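Cytochrome P450 monooxygenase (Rhodococcus sp. ECU0066, PDB 6KBH) probably acts as a self-sufficient monooxygenase, combining a P450 heme domain with an FMN- and [2Fe-2S]-containing reductase in one chain. Local coordinates at residues M121-L125 and S270-M275; S206-T210 and I280-E285; R475-G481 and I492-T497; Q521-C525 and Q535-L539. All blocks are in the same frame, centred on the assembly; numbering follows the deposited sequence.

Interaction 1: M121-L125 and S270-M275; sequences MNRTL and SYLHSM. With HEM (protoporphyrin IX containing Fe), chain C.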
# COMPACT_ATOMS: atom_id res chain seq x y z
N MET A 121 -19.05 -27.54 6.64
CA MET A 121 -18.55 -26.18 6.67
C MET A 121 -19.50 -25.25 5.93
O MET A 121 -19.92 -25.53 4.81
CB MET A 121 -17.16 -26.06 6.06
CG MET A 121 -16.70 -24.62 6.12
SD MET A 121 -15.09 -24.27 5.44
CE MET A 121 -14.15 -25.20 6.62
N ASN A 122 -19.81 -24.13 6.57
CA ASN A 122 -20.55 -23.07 5.93
C ASN A 122 -19.65 -22.30 4.98
O ASN A 122 -18.43 -22.23 5.17
CB ASN A 122 -21.13 -22.12 6.97
CG ASN A 122 -21.54 -22.84 8.24
OD1 ASN A 122 -20.78 -22.91 9.20
ND2 ASN A 122 -22.75 -23.39 8.24
N ARG A 123 -20.25 -21.72 3.95
CA ARG A 123 -19.54 -20.76 3.12
C ARG A 123 -19.07 -19.60 3.98
O ARG A 123 -19.88 -18.96 4.66
CB ARG A 123 -20.47 -20.29 1.99
CG ARG A 123 -20.81 -21.43 1.03
CD ARG A 123 -21.70 -21.02 -0.14
NE ARG A 123 -21.66 -22.03 -1.19
CZ ARG A 123 -22.47 -22.07 -2.24
NH1 ARG A 123 -23.41 -21.15 -2.40
NH2 ARG A 123 -22.35 -23.03 -3.14
N THR A 124 -17.75 -19.37 4.02
CA THR A 124 -17.14 -18.42 4.95
C THR A 124 -16.39 -17.33 4.18
O THR A 124 -15.21 -17.49 3.83
CB THR A 124 -16.23 -19.13 5.94
OG1 THR A 124 -16.83 -20.37 6.33
CG2 THR A 124 -16.03 -18.27 7.18
N LEU A 125 -17.11 -16.26 3.89
CA LEU A 125 -16.69 -14.96 3.36
C LEU A 125 -16.23 -15.02 1.91
O LEU A 125 -16.51 -14.10 1.15
CB LEU A 125 -15.54 -14.35 4.17
CG LEU A 125 -15.48 -14.18 5.68
CD1 LEU A 125 -14.02 -14.11 6.09
CD2 LEU A 125 -16.18 -12.91 6.08
N SER A 270 -21.78 -22.46 14.15
CA SER A 270 -21.32 -23.09 12.92
C SER A 270 -20.31 -22.21 12.20
O SER A 270 -19.36 -22.72 11.59
CB SER A 270 -22.50 -23.39 12.00
OG SER A 270 -23.09 -22.20 11.52
N TYR A 271 -20.48 -20.89 12.27
CA TYR A 271 -19.65 -19.99 11.47
C TYR A 271 -18.21 -19.95 11.96
O TYR A 271 -17.27 -20.01 11.15
CB TYR A 271 -20.25 -18.59 11.45
CG TYR A 271 -19.70 -17.77 10.32
CD1 TYR A 271 -20.12 -18.00 9.03
CD2 TYR A 271 -18.73 -16.80 10.54
CE1 TYR A 271 -19.62 -17.28 7.98
CE2 TYR A 271 -18.21 -16.07 9.49
CZ TYR A 271 -18.66 -16.32 8.21
OH TYR A 271 -18.16 -15.59 7.16
N LEU A 272 -18.00 -19.82 13.28
CA LEU A 272 -16.63 -19.78 13.79
C LEU A 272 -15.97 -21.14 13.69
O LEU A 272 -14.74 -21.22 13.56
CB LEU A 272 -16.56 -19.28 15.23
CG LEU A 272 -17.04 -17.87 15.55
CD1 LEU A 272 -18.52 -17.90 15.61
CD2 LEU A 272 -16.49 -17.35 16.86
N HIS A 273 -16.75 -22.22 13.78
CA HIS A 273 -16.19 -23.53 13.46
C HIS A 273 -15.72 -23.56 12.00
O HIS A 273 -14.67 -24.12 11.69
CB HIS A 273 -17.21 -24.63 13.73
CG HIS A 273 -16.61 -25.99 13.81
ND1 HIS A 273 -17.36 -27.13 14.02
CD2 HIS A 273 -15.32 -26.40 13.71
CE1 HIS A 273 -16.56 -28.18 14.05
NE2 HIS A 273 -15.32 -27.77 13.86
N SER A 274 -16.49 -22.93 11.11
CA SER A 274 -16.04 -22.75 9.74
C SER A 274 -14.86 -21.78 9.67
O SER A 274 -13.92 -22.00 8.91
CB SER A 274 -17.19 -22.26 8.86
OG SER A 274 -18.17 -23.27 8.69
N MET A 275 -14.91 -20.71 10.47
CA MET A 275 -13.83 -19.72 10.49
C MET A 275 -12.49 -20.33 10.87
O MET A 275 -11.45 -19.74 10.56
CB MET A 275 -14.16 -18.59 11.46
CG MET A 275 -15.16 -17.57 10.94
SD MET A 275 -15.66 -16.43 12.24
CE MET A 275 -14.08 -15.75 12.72
CHA HEM C . -10.30 -13.56 -0.31
CHB HEM C . -5.84 -13.74 -2.65
CHC HEM C . -3.36 -14.23 1.99
CHD HEM C . -7.80 -14.04 4.29
C1A HEM C . -9.12 -13.59 -1.16
C2A HEM C . -9.47 -13.48 -2.58
C3A HEM C . -8.23 -13.52 -3.23
C4A HEM C . -7.24 -13.66 -2.14
CMA HEM C . -7.99 -13.45 -4.71
CAA HEM C . -10.82 -13.32 -3.21
CBA HEM C . -11.12 -11.94 -3.71
CGA HEM C . -12.51 -11.60 -4.14
O1A HEM C . -13.16 -12.66 -4.34
O2A HEM C . -12.64 -10.35 -4.20
C1B HEM C . -4.74 -13.89 -1.65
C2B HEM C . -3.25 -13.97 -1.99
C3B HEM C . -2.48 -14.12 -0.53
C4B HEM C . -3.58 -14.12 0.51
CMB HEM C . -2.63 -13.93 -3.35
CAB HEM C . -1.01 -14.26 -0.28
CBB HEM C . -0.10 -13.25 -0.88
C1C HEM C . -4.59 -14.19 2.82
C2C HEM C . -4.24 -14.31 4.21
C3C HEM C . -5.45 -14.26 4.87
C4C HEM C . -6.42 -14.12 3.79
CMC HEM C . -2.88 -14.44 4.81
CAC HEM C . -5.67 -14.32 6.35
CBC HEM C . -6.26 -15.54 6.98
C1D HEM C . -8.69 -13.90 3.13
C2D HEM C . -10.13 -13.82 3.54
C3D HEM C . -10.93 -13.67 2.10
C4D HEM C . -9.82 -13.68 1.08
CMD HEM C . -10.68 -13.87 4.92
CAD HEM C . -12.39 -13.53 1.89
CBD HEM C . -12.96 -12.17 2.15
CGD HEM C . -14.29 -11.87 1.56
O1D HEM C . -14.51 -12.70 0.66
O2D HEM C . -14.80 -10.86 2.12
NA HEM C . -7.75 -13.71 -0.86
NB HEM C . -4.94 -13.91 -0.16
NC HEM C . -5.94 -14.07 2.54
ND HEM C . -8.37 -13.79 1.64
FE HEM C . -6.63 -14.00 0.71

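Interaction 2: S206-T210 and I280-E285; sequences SIAHT and IVAAHE. With HEM (protoporphyrin IX containing Fe), chain C.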
# COMPACT_ATOMS: atom_id res chain seq x y z
N SER A 206 -2.78 -29.94 7.97
CA SER A 206 -2.80 -28.87 6.97
C SER A 206 -2.08 -29.35 5.71
O SER A 206 -0.92 -29.77 5.78
CB SER A 206 -2.13 -27.61 7.51
OG SER A 206 -2.85 -27.07 8.60
N ILE A 207 -2.77 -29.28 4.57
CA ILE A 207 -2.28 -29.87 3.33
C ILE A 207 -2.54 -28.93 2.16
O ILE A 207 -3.22 -27.90 2.29
CB ILE A 207 -2.92 -31.24 3.03
CG1 ILE A 207 -4.44 -31.10 2.94
CG2 ILE A 207 -2.51 -32.27 4.08
CD1 ILE A 207 -5.11 -32.27 2.26
N ALA A 208 -2.00 -29.30 1.01
CA ALA A 208 -2.24 -28.57 -0.23
C ALA A 208 -3.63 -28.88 -0.77
O ALA A 208 -4.07 -30.03 -0.75
CB ALA A 208 -1.17 -28.91 -1.27
N HIS A 209 -4.32 -27.84 -1.24
CA HIS A 209 -5.65 -27.98 -1.81
C HIS A 209 -5.72 -27.60 -3.28
O HIS A 209 -6.81 -27.68 -3.87
CB HIS A 209 -6.66 -27.12 -1.03
CG HIS A 209 -7.00 -27.65 0.32
ND1 HIS A 209 -6.34 -27.26 1.47
CD2 HIS A 209 -7.95 -28.53 0.72
CE1 HIS A 209 -6.85 -27.88 2.51
NE2 HIS A 209 -7.83 -28.66 2.09
N THR A 210 -4.60 -27.21 -3.89
CA THR A 210 -4.66 -26.62 -5.23
C THR A 210 -5.18 -27.61 -6.26
O THR A 210 -6.10 -27.30 -7.03
CB THR A 210 -3.27 -26.10 -5.63
OG1 THR A 210 -2.37 -27.21 -5.77
CG2 THR A 210 -2.74 -25.16 -4.59
N ILE A 280 -7.06 -20.56 7.86
CA ILE A 280 -5.68 -20.94 7.52
C ILE A 280 -5.56 -21.63 6.17
O ILE A 280 -4.43 -21.89 5.73
CB ILE A 280 -5.04 -21.80 8.63
CG1 ILE A 280 -5.79 -23.11 8.82
CG2 ILE A 280 -4.99 -21.03 9.95
CD1 ILE A 280 -5.12 -24.03 9.81
N VAL A 281 -6.67 -21.93 5.49
CA VAL A 281 -6.54 -22.34 4.09
C VAL A 281 -6.48 -21.11 3.20
O VAL A 281 -5.89 -21.15 2.12
CB VAL A 281 -7.67 -23.29 3.66
CG1 VAL A 281 -7.80 -24.45 4.65
CG2 VAL A 281 -8.99 -22.55 3.50
N ALA A 282 -7.09 -20.00 3.63
CA ALA A 282 -6.96 -18.75 2.89
C ALA A 282 -5.58 -18.14 3.06
O ALA A 282 -5.21 -17.26 2.28
CB ALA A 282 -8.03 -17.75 3.35
N ALA A 283 -4.81 -18.60 4.04
CA ALA A 283 -3.57 -17.95 4.45
C ALA A 283 -2.31 -18.71 4.11
O ALA A 283 -1.25 -18.09 3.96
CB ALA A 283 -3.59 -17.70 5.96
N HIS A 284 -2.37 -20.04 3.98
CA HIS A 284 -1.15 -20.83 3.93
C HIS A 284 -0.52 -20.87 2.54
O HIS A 284 0.59 -20.36 2.33
CB HIS A 284 -1.43 -22.25 4.43
CG HIS A 284 -0.23 -23.14 4.42
ND1 HIS A 284 -0.32 -24.52 4.39
CD2 HIS A 284 1.10 -22.86 4.42
CE1 HIS A 284 0.89 -25.04 4.38
NE2 HIS A 284 1.77 -24.05 4.39
N GLU A 285 -1.21 -21.46 1.56
CA GLU A 285 -0.58 -21.71 0.27
C GLU A 285 -0.39 -20.42 -0.52
O GLU A 285 0.64 -20.23 -1.17
CB GLU A 285 -1.39 -22.70 -0.57
CG GLU A 285 -1.89 -23.92 0.17
CD GLU A 285 -2.24 -25.03 -0.80
OE1 GLU A 285 -1.49 -25.24 -1.78
OE2 GLU A 285 -3.30 -25.67 -0.60
CHA HEM C . -10.30 -13.56 -0.31
CHB HEM C . -5.84 -13.74 -2.65
CHC HEM C . -3.36 -14.23 1.99
CHD HEM C . -7.80 -14.04 4.29
C1A HEM C . -9.12 -13.59 -1.16
C2A HEM C . -9.47 -13.48 -2.58
C3A HEM C . -8.23 -13.52 -3.23
C4A HEM C . -7.24 -13.66 -2.14
CMA HEM C . -7.99 -13.45 -4.71
CAA HEM C . -10.82 -13.32 -3.21
CBA HEM C . -11.12 -11.94 -3.71
CGA HEM C . -12.51 -11.60 -4.14
O1A HEM C . -13.16 -12.66 -4.34
O2A HEM C . -12.64 -10.35 -4.20
C1B HEM C . -4.74 -13.89 -1.65
C2B HEM C . -3.25 -13.97 -1.99
C3B HEM C . -2.48 -14.12 -0.53
C4B HEM C . -3.58 -14.12 0.51
CMB HEM C . -2.63 -13.93 -3.35
CAB HEM C . -1.01 -14.26 -0.28
CBB HEM C . -0.10 -13.25 -0.88
C1C HEM C . -4.59 -14.19 2.82
C2C HEM C . -4.24 -14.31 4.21
C3C HEM C . -5.45 -14.26 4.87
C4C HEM C . -6.42 -14.12 3.79
CMC HEM C . -2.88 -14.44 4.81
CAC HEM C . -5.67 -14.32 6.35
CBC HEM C . -6.26 -15.54 6.98
C1D HEM C . -8.69 -13.90 3.13
C2D HEM C . -10.13 -13.82 3.54
C3D HEM C . -10.93 -13.67 2.10
C4D HEM C . -9.82 -13.68 1.08
CMD HEM C . -10.68 -13.87 4.92
CAD HEM C . -12.39 -13.53 1.89
CBD HEM C . -12.96 -12.17 2.15
CGD HEM C . -14.29 -11.87 1.56
O1D HEM C . -14.51 -12.70 0.66
O2D HEM C . -14.80 -10.86 2.12
NA HEM C . -7.75 -13.71 -0.86
NB HEM C . -4.94 -13.91 -0.16
NC HEM C . -5.94 -14.07 2.54
ND HEM C . -8.37 -13.79 1.64
FE HEM C . -6.63 -14.00 0.71

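Interaction 3: R475-G481 and I492-T497; sequences RTMAVSG and ITLRDT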
# COMPACT_ATOMS: atom_id res chain seq x y z
N ARG A 475 13.35 8.34 -3.03
CA ARG A 475 14.78 8.28 -3.27
C ARG A 475 15.48 8.29 -1.91
O ARG A 475 15.14 9.09 -1.04
CB ARG A 475 15.21 9.48 -4.11
CG ARG A 475 14.48 9.54 -5.43
CD ARG A 475 14.36 10.97 -5.93
NE ARG A 475 15.40 11.30 -6.89
CZ ARG A 475 15.21 11.49 -8.20
NH1 ARG A 475 14.00 11.37 -8.73
NH2 ARG A 475 16.24 11.80 -8.97
N THR A 476 16.41 7.36 -1.71
CA THR A 476 17.19 7.35 -0.49
C THR A 476 18.48 8.10 -0.77
O THR A 476 19.42 7.57 -1.37
CB THR A 476 17.46 5.92 -0.02
OG1 THR A 476 18.63 5.41 -0.68
CG2 THR A 476 16.26 5.04 -0.35
N MET A 477 18.52 9.37 -0.36
CA MET A 477 19.70 10.19 -0.56
C MET A 477 20.65 10.07 0.63
O MET A 477 20.32 9.52 1.68
CB MET A 477 19.32 11.65 -0.79
CG MET A 477 18.50 11.91 -2.04
SD MET A 477 17.51 13.39 -1.87
CE MET A 477 18.25 14.42 -3.07
N ALA A 478 21.85 10.61 0.44
CA ALA A 478 22.89 10.59 1.45
C ALA A 478 23.19 12.01 1.89
O ALA A 478 23.11 12.96 1.09
CB ALA A 478 24.17 9.92 0.92
N VAL A 479 23.52 12.16 3.16
CA VAL A 479 23.86 13.46 3.73
C VAL A 479 25.36 13.67 3.55
O VAL A 479 26.18 12.98 4.17
CB VAL A 479 23.45 13.57 5.20
CG1 VAL A 479 23.90 12.34 6.00
CG2 VAL A 479 23.99 14.84 5.81
N SER A 480 25.73 14.63 2.70
CA SER A 480 27.13 14.92 2.44
C SER A 480 27.71 16.00 3.35
O SER A 480 28.93 16.13 3.43
CB SER A 480 27.31 15.35 0.99
OG SER A 480 26.52 16.49 0.69
N GLY A 481 26.87 16.77 4.03
CA GLY A 481 27.37 17.81 4.90
C GLY A 481 26.35 18.44 5.83
O GLY A 481 25.20 18.65 5.45
N ILE A 492 21.46 21.08 5.88
CA ILE A 492 21.76 19.72 5.44
C ILE A 492 21.93 19.72 3.93
O ILE A 492 21.10 20.29 3.20
CB ILE A 492 20.65 18.75 5.87
CG1 ILE A 492 20.43 18.80 7.38
CG2 ILE A 492 21.01 17.34 5.45
CD1 ILE A 492 19.30 17.93 7.84
N THR A 493 23.00 19.09 3.46
CA THR A 493 23.24 18.88 2.04
C THR A 493 22.96 17.42 1.72
O THR A 493 23.63 16.52 2.24
CB THR A 493 24.68 19.24 1.67
OG1 THR A 493 25.56 18.79 2.71
CG2 THR A 493 24.83 20.74 1.53
N LEU A 494 21.96 17.18 0.88
CA LEU A 494 21.49 15.83 0.59
C LEU A 494 21.86 15.44 -0.84
O LEU A 494 21.48 16.13 -1.79
CB LEU A 494 19.98 15.73 0.82
CG LEU A 494 19.63 15.68 2.31
CD1 LEU A 494 18.13 15.71 2.53
CD2 LEU A 494 20.26 14.46 2.97
N ARG A 495 22.59 14.34 -0.96
CA ARG A 495 23.15 13.83 -2.21
C ARG A 495 22.38 12.60 -2.68
O ARG A 495 22.10 11.71 -1.88
CB ARG A 495 24.62 13.44 -2.03
CG ARG A 495 25.58 14.59 -1.95
CD ARG A 495 25.75 15.21 -3.31
NE ARG A 495 26.25 16.57 -3.19
CZ ARG A 495 27.53 16.93 -3.20
NH1 ARG A 495 28.50 16.03 -3.36
NH2 ARG A 495 27.83 18.22 -3.06
N ASP A 496 22.09 12.53 -3.98
CA ASP A 496 21.49 11.32 -4.56
C ASP A 496 22.60 10.32 -4.87
O ASP A 496 23.51 10.61 -5.65
CB ASP A 496 20.68 11.64 -5.82
CG ASP A 496 20.04 10.38 -6.45
OD1 ASP A 496 20.27 9.25 -5.97
OD2 ASP A 496 19.27 10.53 -7.43
N THR A 497 22.49 9.14 -4.27
CA THR A 497 23.47 8.07 -4.44
C THR A 497 23.34 7.37 -5.79
O THR A 497 24.34 6.85 -6.30
CB THR A 497 23.32 7.06 -3.31
OG1 THR A 497 22.21 6.20 -3.60
CG2 THR A 497 23.04 7.78 -2.01

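Interaction 4: Q521-C525 and Q535-L539; sequences QYSLC and QVAVL. With FMN (flavin mononucleotide), chain B.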
# COMPACT_ATOMS: atom_id res chain seq x y z
N GLN A 521 8.39 17.68 6.64
CA GLN A 521 8.72 18.40 5.41
C GLN A 521 9.50 19.67 5.74
O GLN A 521 9.21 20.35 6.72
CB GLN A 521 7.46 18.78 4.62
CG GLN A 521 6.46 17.66 4.48
CD GLN A 521 5.18 17.96 5.21
OE1 GLN A 521 4.41 18.83 4.80
NE2 GLN A 521 4.93 17.25 6.30
N TYR A 522 10.48 19.97 4.90
CA TYR A 522 11.32 21.16 5.05
C TYR A 522 11.56 21.77 3.68
O TYR A 522 11.97 21.07 2.75
CB TYR A 522 12.64 20.81 5.74
CG TYR A 522 12.46 20.14 7.09
CD1 TYR A 522 11.78 20.79 8.10
CD2 TYR A 522 12.94 18.86 7.35
CE1 TYR A 522 11.59 20.22 9.34
CE2 TYR A 522 12.75 18.27 8.61
CZ TYR A 522 12.07 18.97 9.59
OH TYR A 522 11.84 18.46 10.85
N SER A 523 11.30 23.08 3.55
CA SER A 523 11.52 23.79 2.29
C SER A 523 12.95 23.61 1.80
O SER A 523 13.86 23.22 2.54
CB SER A 523 11.20 25.27 2.46
OG SER A 523 9.84 25.48 2.81
N LEU A 524 13.15 23.90 0.52
CA LEU A 524 14.45 23.77 -0.13
C LEU A 524 15.04 25.14 -0.41
O LEU A 524 14.52 25.90 -1.23
CB LEU A 524 14.33 22.95 -1.41
CG LEU A 524 13.92 21.55 -1.04
CD1 LEU A 524 12.96 21.01 -2.07
CD2 LEU A 524 15.17 20.72 -0.91
N CYS A 525 16.15 25.42 0.27
CA CYS A 525 16.84 26.70 0.20
C CYS A 525 18.15 26.62 -0.56
O CYS A 525 18.95 27.56 -0.50
CB CYS A 525 17.08 27.22 1.61
SG CYS A 525 17.60 25.91 2.71
N GLN A 535 19.04 21.08 -0.56
CA GLN A 535 19.50 21.68 0.69
C GLN A 535 18.30 22.10 1.52
O GLN A 535 17.40 22.78 1.02
CB GLN A 535 20.42 22.88 0.44
CG GLN A 535 21.90 22.57 0.58
CD GLN A 535 22.78 23.78 0.31
OE1 GLN A 535 22.33 24.77 -0.27
NE2 GLN A 535 24.03 23.70 0.73
N VAL A 536 18.30 21.69 2.79
CA VAL A 536 17.27 22.08 3.74
C VAL A 536 17.95 22.61 4.99
O VAL A 536 19.09 22.25 5.30
CB VAL A 536 16.33 20.90 4.09
CG1 VAL A 536 15.49 20.52 2.90
CG2 VAL A 536 17.14 19.71 4.57
N ALA A 537 17.25 23.49 5.71
CA ALA A 537 17.80 24.15 6.89
C ALA A 537 16.87 23.91 8.08
O ALA A 537 16.02 24.74 8.37
CB ALA A 537 18.01 25.63 6.63
N VAL A 538 17.06 22.80 8.79
CA VAL A 538 16.13 22.41 9.84
C VAL A 538 16.43 23.17 11.13
O VAL A 538 17.59 23.35 11.51
CB VAL A 538 16.18 20.89 10.07
CG1 VAL A 538 17.58 20.47 10.45
CG2 VAL A 538 15.17 20.47 11.13
N LEU A 539 15.38 23.63 11.80
CA LEU A 539 15.48 24.28 13.10
C LEU A 539 15.18 23.29 14.22
O LEU A 539 14.27 22.46 14.10
CB LEU A 539 14.52 25.48 13.19
CG LEU A 539 14.02 25.92 14.57
CD1 LEU A 539 15.15 26.49 15.42
CD2 LEU A 539 12.88 26.93 14.45
N1 FMN B . 6.19 22.05 7.53
C2 FMN B . 5.34 21.94 6.49
O2 FMN B . 4.18 21.44 6.70
N3 FMN B . 5.66 22.35 5.26
C4 FMN B . 6.88 22.88 5.04
O4 FMN B . 7.23 23.29 3.79
C4A FMN B . 7.78 23.00 6.09
N5 FMN B . 8.99 23.53 5.86
C5A FMN B . 9.86 23.63 6.87
C6 FMN B . 11.09 24.18 6.60
C7 FMN B . 12.02 24.32 7.61
C7M FMN B . 13.36 24.94 7.16
C8 FMN B . 11.72 23.91 8.92
C8M FMN B . 12.71 24.04 10.06
C9 FMN B . 10.47 23.37 9.19
C9A FMN B . 9.53 23.22 8.17
N10 FMN B . 8.30 22.69 8.40
C10 FMN B . 7.43 22.57 7.37
C1' FMN B . 7.90 22.20 9.76
C2' FMN B . 8.33 20.77 10.00
O2' FMN B . 7.68 19.85 9.22
C3' FMN B . 8.15 20.39 11.44
O3' FMN B . 6.85 20.56 11.92
C4' FMN B . 9.16 21.14 12.34
O4' FMN B . 10.48 21.23 11.96
C5' FMN B . 9.27 20.47 13.75
O5' FMN B . 9.31 19.02 13.79
P FMN B . 9.04 18.32 15.17
O1P FMN B . 8.56 16.91 14.94
O2P FMN B . 10.30 18.24 15.99
O3P FMN B . 8.02 19.12 15.90

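Interaction 1: M121-L125 and S270-M275
Ser274, on helix 269-281, turns its hydroxyl onto the backbone of the loop 121-125, and Asn122 N donates a hydrogen bond to Ser274 OG at 2.8 Å with an N-H...O angle of 144°. This bond joins loop and helix directly. The loop also braces itself: Thr124 OG1 gives its proton to Asn122 O at 2.7 Å, approaching from above the carbonyl plane, 46° out of it. Tyr271 OH finds its partner outside the pair in Glu128, whose carboxylate also takes the N-H of Leu125. Carboxylate, phenol and loop backbone are thereby tied together.

In P450 terms, this is the loop ahead of helix 133-139, the helix that supplies heme-binding His133 and Arg137, packed against the early turns of the I-helix. Leu125 is the link to the cofactor: its CD1 lies 3.5 Å from the heme methyl CMD, while its carbonyl accepts a hydrogen bond from His391.

The van der Waals contacts centre on Tyr271. Its CG stands anti to the backbone N (chi1 -162°), which swings the ring from the helix flank over to the loop. There Thr124 CG2 comes in obliquely, 3.4 Å from Tyr271 CZ, and Leu125 crosses the tyrosine side chain at about a right angle, with CG 3.4 Å from Tyr271 OH. Arg123 O lies at the ring edge, and Arg136 makes a cation-pi contact with the same ring. At the start of the loop, Met121 lays its CG alongside Ser274, 3.6 Å from Ser274 CB, and Thr124 CG2 also touches Met275 CG at 3.9 Å.

Interaction 2: S206-T210 and I280-E285
Glu285 stretches its carboxylate across the backbone of Ala208 and His209, its CG anti to the carbonyl carbon (chi1 -45°) and the chain extended beyond it. OE2 accepts the amide proton of His209, with 2.5 Å between His209 N and Glu285 OE2, a modelled length too short to interpret at this resolution, and an N-H...O angle of 159°. The other oxygen, OE1, rests among methyl groups, Thr210 CG2 and Ala208 CB. The imidazole of His209 crosses the glutamate at about a right angle and meets OE2 near its edge, ND1 staying 4.0 Å from Glu285 OE2. Light packing follows: Val281 CG1 lies 4.2 Å from His209 CE1, and Ile280 CD1 reaches Ser206 OG at 4.0 Å, a hydroxyl hydrogen-bonded to Leu202 O.

Residues 280-285 span the break between helices 269-281 and 284-300, the interrupted I-helix that P450s run across the heme. Within the break, Ala283 CB touches the heme methyl CMC at 3.5 Å, while Ala282 O takes a hydrogen bond from Thr286 OG1. Glu285 followed by Thr286 resembles the acid-threonine pair of the family's I-helix.

With an alanine in place of Glu285, the N-H of His209 would probably lose its acceptor and a gap would open beside Thr210. An acceptor on the I-helix thus meets a main-chain donor on the loop, which is likely to fix the carboxylate's orientation just after the heme-facing break.

Interaction 3: R475-G481 and I492-T497
Ala478 and Arg495 form an antiparallel hydrogen-bonded pair: Ala478 N donates to Arg495 O at 2.6 Å, and Arg495 N returns a nearly straight bond to Ala478 O (177° at the hydrogen). Toward the hairpin end Gly481 O receives two donors, Thr493 N at 3.0 Å and Thr493 OG1 at 2.8 Å. Both come from one residue because OG1 sits between its backbone N and carbonyl carbon (chi1 40°), close to its own N-H. Ser480 N in turn donates to Thr493 O at 2.9 Å.

Ser480 and Gly481 thus both face Thr493, a beta bulge in the hairpin of strands 475-486 and 489-496, part of the antiparallel barrel of the flavin-binding, FR-type domain. A valine in place of Thr493 would remove the hydroxyl and probably leave Gly481 O with one of its two donors here.

At the other end Arg475 NH2 and Asp496 OD2 make a long salt bridge of 3.6 Å, the flat groups turned 71° apart; Asp496 also accepts from Ser498 N. On the buried face Val479 CG2 meets Ile492 CG2 at 3.9 Å, and Leu494 CD2 tucks against Val479 CB. Met477 SD lies beside Leu494 CB, and the Met477 side chain also reaches Phe534 of strand 533-536.

Interaction 4: Q521-C525 and Q535-L539
The Arg-X-Tyr-Ser motif of FR-type flavoreductases runs through this contact, where Arg520 to Ser523 hold the FMN and the ends of strands 518-523 and 533-536 meet. These are the outermost strands of the six-stranded sheet, and Cys525 N donating to Gln535 O at 3.0 Å (148° at the hydrogen) helps bring its two ends together into a barrel. The same carbonyl receives a CA-H...O contact from Leu524.

Leu524 and Val536 lie side by side, pointing the same way, with Leu524 CD2 3.8 Å from Val536 CG1; Cys525 SG rests on Ala537 CB at 4.0 Å. Val538 CG2 sits over one face of the Tyr522 ring, a CH-pi contact 4.1 Å from the centroid and 24° off the normal. With CG anti to the carbonyl carbon (chi1 -57°), that ring stands edge-on to the flavin, its plane nearly perpendicular to the isoalloxazine, and Tyr522 OH makes a weak hydrogen bond of 3.3 Å with FMN O4'.

Two backbone groups of 521-525 also grip the cofactor: Gln521 O accepts from FMN O2' at 3.0 Å, and Ser523 N donates to FMN N5 at 3.3 Å. As N5 is where flavins receive hydride, an N-H pointed at it would be expected to influence the electronics of that redox position, while the Val538 methyl over Tyr522 is likely to restrict rotation of its ring.

How the interactions relate
From the N terminus, interaction 1 opens at 121-125 and closes when the chain returns as helix 269-281. Before that, 206-210 has opened interaction 2, which closes later at 280-285, so the two long, mainly helical loops cross. Their centres are about 16 Å apart, and both tie loops of the P450 part to the I-helix beside one heme. Interactions 3 and 4 follow in series, each closing a short loop, with centres about 45 to 55 Å from those of the first two and across the middle of the chain. They share the FMN-binding barrel: strands 489-496 and 533-536 are neighbours, with Ile492 N and Val536 O 2.7 Å apart, a probable hydrogen bond.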